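Local coordinates for CmeC (Campylobacter jejuni, PDB 4MT4), which forms a trimeric outer membrane channel that probably serves to expel compounds from the cell as part of an efflux system, at residues B[40-49]-B[248-259]. Numbering follows the deposited sequence.
Sequences DFDDENLNKV and QSYQVFNLKEFD
Gln251 lays its amide flat over the carboxylate of Asp43, the two planes 5° apart. With CG anti to the backbone N (chi1 165°) and the chain extended beyond it, NE2 reaches Asp42 O at 2.9 Å, coming from above that carbonyl plane, while a water links OE1 to Glu44 N. Asp43 is the N-cap of helix 44-56: OD1 takes weak bonds from Asn45 N and Leu46 N and a firmer one from Asn45 ND2 (3.0 Å). A second water bridges OD2 to Gln251 O; OD2 is also hydrogen-bonded to the Tyr163 hydroxyl, which hydrogen-bonds Gln251 N too. Asn45 ND2 packs against Gln251 CB at 3.5 Å, the two amides nearly perpendicular. Farther along, Lys256, bent at chi3 (-67°), brings NZ to Asp40 O and, in a salt bridge on the syn side, to Asp42 OD2, both at 3.0 Å. Nearby, the Phe41 ring touches Phe258 obliquely, centroids 5.1 Å apart, and meets Phe253 CE1 at its edge. The linker after helix 240-245 thus runs alongside residues 40-43 and the first turn of helix 44-56, against long helices 129-195, 201-236 and 411-445 of the outer membrane factor fold, away from its β-strands.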
loop_
_atom_site.group_PDB
_atom_site.type_symbol
_atom_site.label_atom_id
_atom_site.label_comp_id
_atom_site.label_asym_id
_atom_site.label_seq_id
_atom_site.Cartn_x
_atom_site.Cartn_y
_atom_site.Cartn_z
ATOM N N ASP B 40 27.457 12.825 -14.556
ATOM C CA ASP B 40 27.657 12.929 -15.999
ATOM C C ASP B 40 26.685 13.925 -16.629
ATOM O O ASP B 40 26.720 14.156 -17.839
ATOM C CB ASP B 40 27.514 11.558 -16.661
ATOM C CG ASP B 40 28.709 10.661 -16.406
ATOM O OD1 ASP B 40 29.838 11.189 -16.310
ATOM O OD2 ASP B 40 28.523 9.430 -16.300
ATOM N N PHE B 41 25.823 14.511 -15.805
ATOM C CA PHE B 41 24.926 15.564 -16.264
ATOM C C PHE B 41 25.635 16.913 -16.231
ATOM O O PHE B 41 25.105 17.915 -16.713
ATOM C CB PHE B 41 23.659 15.614 -15.410
ATOM C CG PHE B 41 22.691 14.502 -15.696
ATOM C CD1 PHE B 41 21.933 14.507 -16.856
ATOM C CD2 PHE B 41 22.529 13.459 -14.800
ATOM C CE1 PHE B 41 21.039 13.487 -17.121
ATOM C CE2 PHE B 41 21.635 12.436 -15.059
ATOM C CZ PHE B 41 20.890 12.450 -16.220
ATOM N N ASP B 42 26.835 16.919 -15.654
ATOM C CA ASP B 42 27.667 18.115 -15.548
ATOM C C ASP B 42 26.920 19.249 -14.845
ATOM O O ASP B 42 27.014 20.412 -15.240
ATOM C CB ASP B 42 28.140 18.559 -16.935
ATOM C CG ASP B 42 28.649 17.400 -17.776
ATOM O OD1 ASP B 42 29.279 16.479 -17.212
ATOM O OD2 ASP B 42 28.412 17.406 -19.003
ATOM N N ASP B 43 26.177 18.894 -13.802
ATOM C CA ASP B 43 25.390 19.853 -13.038
ATOM C C ASP B 43 25.822 19.836 -11.572
ATOM O O ASP B 43 25.557 18.876 -10.851
ATOM C CB ASP B 43 23.897 19.537 -13.164
ATOM C CG ASP B 43 23.007 20.670 -12.677
ATOM O OD1 ASP B 43 23.458 21.486 -11.846
ATOM O OD2 ASP B 43 21.843 20.739 -13.127
ATOM N N GLU B 44 26.482 20.903 -11.136
ATOM C CA GLU B 44 26.980 20.975 -9.769
ATOM C C GLU B 44 25.830 21.128 -8.778
ATOM O O GLU B 44 25.920 20.673 -7.638
ATOM C CB GLU B 44 27.974 22.129 -9.612
ATOM C CG GLU B 44 28.957 21.931 -8.468
ATOM C CD GLU B 44 29.812 20.691 -8.649
ATOM O OE1 GLU B 44 29.664 19.743 -7.849
ATOM O OE2 GLU B 44 30.632 20.664 -9.591
ATOM N N ASN B 45 24.749 21.765 -9.220
ATOM C CA ASN B 45 23.557 21.908 -8.391
ATOM C C ASN B 45 22.900 20.554 -8.147
ATOM O O ASN B 45 22.424 20.269 -7.047
ATOM C CB ASN B 45 22.555 22.864 -9.042
ATOM C CG ASN B 45 23.198 24.160 -9.498
ATOM O OD1 ASN B 45 23.400 25.081 -8.706
ATOM N ND2 ASN B 45 23.518 24.240 -10.785
ATOM N N LEU B 46 22.880 19.724 -9.185
ATOM C CA LEU B 46 22.328 18.380 -9.085
ATOM C C LEU B 46 23.168 17.520 -8.145
ATOM O O LEU B 46 22.632 16.738 -7.364
ATOM C CB LEU B 46 22.244 17.727 -10.467
ATOM C CG LEU B 46 21.764 16.274 -10.522
ATOM C CD1 LEU B 46 20.380 16.134 -9.905
ATOM C CD2 LEU B 46 21.774 15.753 -11.953
ATOM N N ASN B 47 24.486 17.674 -8.224
ATOM C CA ASN B 47 25.399 16.918 -7.374
ATOM C C ASN B 47 25.199 17.235 -5.897
ATOM O O ASN B 47 25.277 16.350 -5.045
ATOM C CB ASN B 47 26.850 17.189 -7.775
ATOM C CG ASN B 47 27.164 16.712 -9.180
ATOM O OD1 ASN B 47 26.469 15.856 -9.727
ATOM N ND2 ASN B 47 28.220 17.261 -9.772
ATOM N N LYS B 48 24.936 18.505 -5.603
ATOM C CA LYS B 48 24.725 18.943 -4.229
ATOM C C LYS B 48 23.428 18.393 -3.650
ATOM O O LYS B 48 23.377 18.013 -2.482
ATOM C CB LYS B 48 24.716 20.470 -4.145
ATOM C CG LYS B 48 26.054 21.122 -4.434
ATOM C CD LYS B 48 25.975 22.628 -4.255
ATOM C CE LYS B 48 27.245 23.308 -4.731
ATOM N NZ LYS B 48 28.449 22.794 -4.024
ATOM N N VAL B 49 22.380 18.349 -4.468
ATOM C CA VAL B 49 21.074 17.912 -3.988
ATOM C C VAL B 49 21.026 16.391 -3.846
ATOM O O VAL B 49 20.212 15.856 -3.096
ATOM C CB VAL B 49 19.933 18.394 -4.919
ATOM C CG1 VAL B 49 19.799 17.493 -6.134
ATOM C CG2 VAL B 49 18.619 18.458 -4.158
ATOM N N GLN B 248 15.464 26.598 -4.803
ATOM C CA GLN B 248 16.491 25.703 -5.323
ATOM C C GLN B 248 17.213 26.289 -6.531
ATOM O O GLN B 248 16.604 26.535 -7.573
ATOM C CB GLN B 248 15.876 24.350 -5.693
ATOM C CG GLN B 248 16.861 23.371 -6.314
ATOM C CD GLN B 248 17.953 22.946 -5.351
ATOM O OE1 GLN B 248 17.701 22.726 -4.167
ATOM N NE2 GLN B 248 19.176 22.832 -5.857
ATOM N N SER B 249 18.515 26.516 -6.380
ATOM C CA SER B 249 19.357 26.925 -7.497
ATOM C C SER B 249 19.500 25.757 -8.465
ATOM O O SER B 249 19.581 24.605 -8.039
ATOM C CB SER B 249 20.731 27.385 -7.007
ATOM O OG SER B 249 20.621 28.474 -6.108
ATOM N N TYR B 250 19.533 26.045 -9.761
ATOM C CA TYR B 250 19.563 24.977 -10.755
ATOM C C TYR B 250 20.337 25.347 -12.019
ATOM O O TYR B 250 20.857 26.456 -12.149
ATOM C CB TYR B 250 18.135 24.571 -11.128
ATOM C CG TYR B 250 17.344 25.662 -11.816
ATOM C CD1 TYR B 250 16.671 26.628 -11.080
ATOM C CD2 TYR B 250 17.268 25.723 -13.201
ATOM C CE1 TYR B 250 15.947 27.626 -11.706
ATOM C CE2 TYR B 250 16.549 26.714 -13.835
ATOM C CZ TYR B 250 15.890 27.663 -13.084
ATOM O OH TYR B 250 15.170 28.655 -13.711
ATOM N N GLN B 251 20.401 24.396 -12.946
ATOM C CA GLN B 251 21.115 24.572 -14.203
ATOM C C GLN B 251 20.353 23.902 -15.340
ATOM O O GLN B 251 19.920 22.757 -15.213
ATOM C CB GLN B 251 22.528 23.997 -14.098
ATOM C CG GLN B 251 23.228 23.799 -15.432
ATOM C CD GLN B 251 24.574 23.117 -15.285
ATOM O OE1 GLN B 251 25.400 23.520 -14.468
ATOM N NE2 GLN B 251 24.796 22.070 -16.072
ATOM N N VAL B 252 20.189 24.625 -16.446
ATOM C CA VAL B 252 19.479 24.116 -17.617
ATOM C C VAL B 252 20.167 22.888 -18.211
ATOM O O VAL B 252 21.390 22.855 -18.353
ATOM C CB VAL B 252 19.348 25.212 -18.706
ATOM C CG1 VAL B 252 19.140 24.602 -20.091
ATOM C CG2 VAL B 252 18.215 26.166 -18.362
ATOM N N PHE B 253 19.371 21.876 -18.542
ATOM C CA PHE B 253 19.887 20.662 -19.159
ATOM C C PHE B 253 20.203 20.881 -20.633
ATOM O O PHE B 253 19.341 21.291 -21.410
ATOM C CB PHE B 253 18.885 19.514 -19.006
ATOM C CG PHE B 253 19.276 18.263 -19.744
ATOM C CD1 PHE B 253 20.204 17.389 -19.204
ATOM C CD2 PHE B 253 18.710 17.955 -20.973
ATOM C CE1 PHE B 253 20.566 16.237 -19.876
ATOM C CE2 PHE B 253 19.070 16.804 -21.649
ATOM C CZ PHE B 253 19.999 15.944 -21.099
ATOM N N ASN B 254 21.446 20.603 -21.010
ATOM C CA ASN B 254 21.857 20.679 -22.406
ATOM C C ASN B 254 22.139 19.297 -22.984
ATOM O O ASN B 254 22.774 18.460 -22.342
ATOM C CB ASN B 254 23.087 21.575 -22.554
ATOM C CG ASN B 254 22.726 23.006 -22.908
ATOM O OD1 ASN B 254 21.550 23.368 -22.954
ATOM N ND2 ASN B 254 23.738 23.826 -23.160
ATOM N N LEU B 255 21.660 19.069 -24.202
ATOM C CA LEU B 255 21.735 17.755 -24.830
ATOM C C LEU B 255 23.177 17.323 -25.084
ATOM O O LEU B 255 23.896 17.936 -25.874
ATOM C CB LEU B 255 20.941 17.749 -26.143
ATOM C CG LEU B 255 20.679 16.413 -26.850
ATOM C CD1 LEU B 255 21.798 16.043 -27.821
ATOM C CD2 LEU B 255 20.432 15.297 -25.844
ATOM N N LYS B 256 23.586 16.263 -24.396
ATOM C CA LYS B 256 24.859 15.608 -24.659
ATOM C C LYS B 256 24.610 14.122 -24.864
ATOM O O LYS B 256 23.467 13.669 -24.813
ATOM C CB LYS B 256 25.846 15.838 -23.510
ATOM C CG LYS B 256 25.332 15.389 -22.151
ATOM C CD LYS B 256 26.384 15.558 -21.063
ATOM C CE LYS B 256 27.559 14.616 -21.275
ATOM N NZ LYS B 256 28.542 14.693 -20.160
ATOM N N GLU B 257 25.677 13.363 -25.096
ATOM C CA GLU B 257 25.557 11.914 -25.215
ATOM C C GLU B 257 26.036 11.226 -23.942
ATOM O O GLU B 257 27.067 11.590 -23.378
ATOM C CB GLU B 257 26.342 11.397 -26.422
ATOM C CG GLU B 257 26.403 9.877 -26.513
ATOM C CD GLU B 257 25.035 9.236 -26.673
ATOM O OE1 GLU B 257 24.090 9.928 -27.109
ATOM O OE2 GLU B 257 24.906 8.032 -26.366
ATOM N N PHE B 258 25.274 10.233 -23.494
ATOM C CA PHE B 258 25.582 9.525 -22.257
ATOM C C PHE B 258 26.012 8.083 -22.521
ATOM O O PHE B 258 25.447 7.403 -23.377
ATOM C CB PHE B 258 24.371 9.544 -21.320
ATOM C CG PHE B 258 23.929 10.925 -20.926
ATOM C CD1 PHE B 258 23.045 11.641 -21.717
ATOM C CD2 PHE B 258 24.397 11.506 -19.759
ATOM C CE1 PHE B 258 22.639 12.908 -21.354
ATOM C CE2 PHE B 258 23.995 12.774 -19.390
ATOM C CZ PHE B 258 23.114 13.476 -20.187
ATOM N N ASP B 259 27.014 7.626 -21.777
ATOM C CA ASP B 259 27.481 6.247 -21.887
ATOM C C ASP B 259 26.569 5.291 -21.122
ATOM O O ASP B 259 26.892 4.853 -20.019
ATOM C CB ASP B 259 28.920 6.123 -21.377
ATOM C CG ASP B 259 29.160 6.909 -20.100
ATOM O OD1 ASP B 259 28.177 7.405 -19.508
ATOM O OD2 ASP B 259 30.332 7.024 -19.685
HETATM O O HOH W 1 21.265 20.557 -15.733
HETATM O O HOH W 2 27.257 23.589 -12.528
#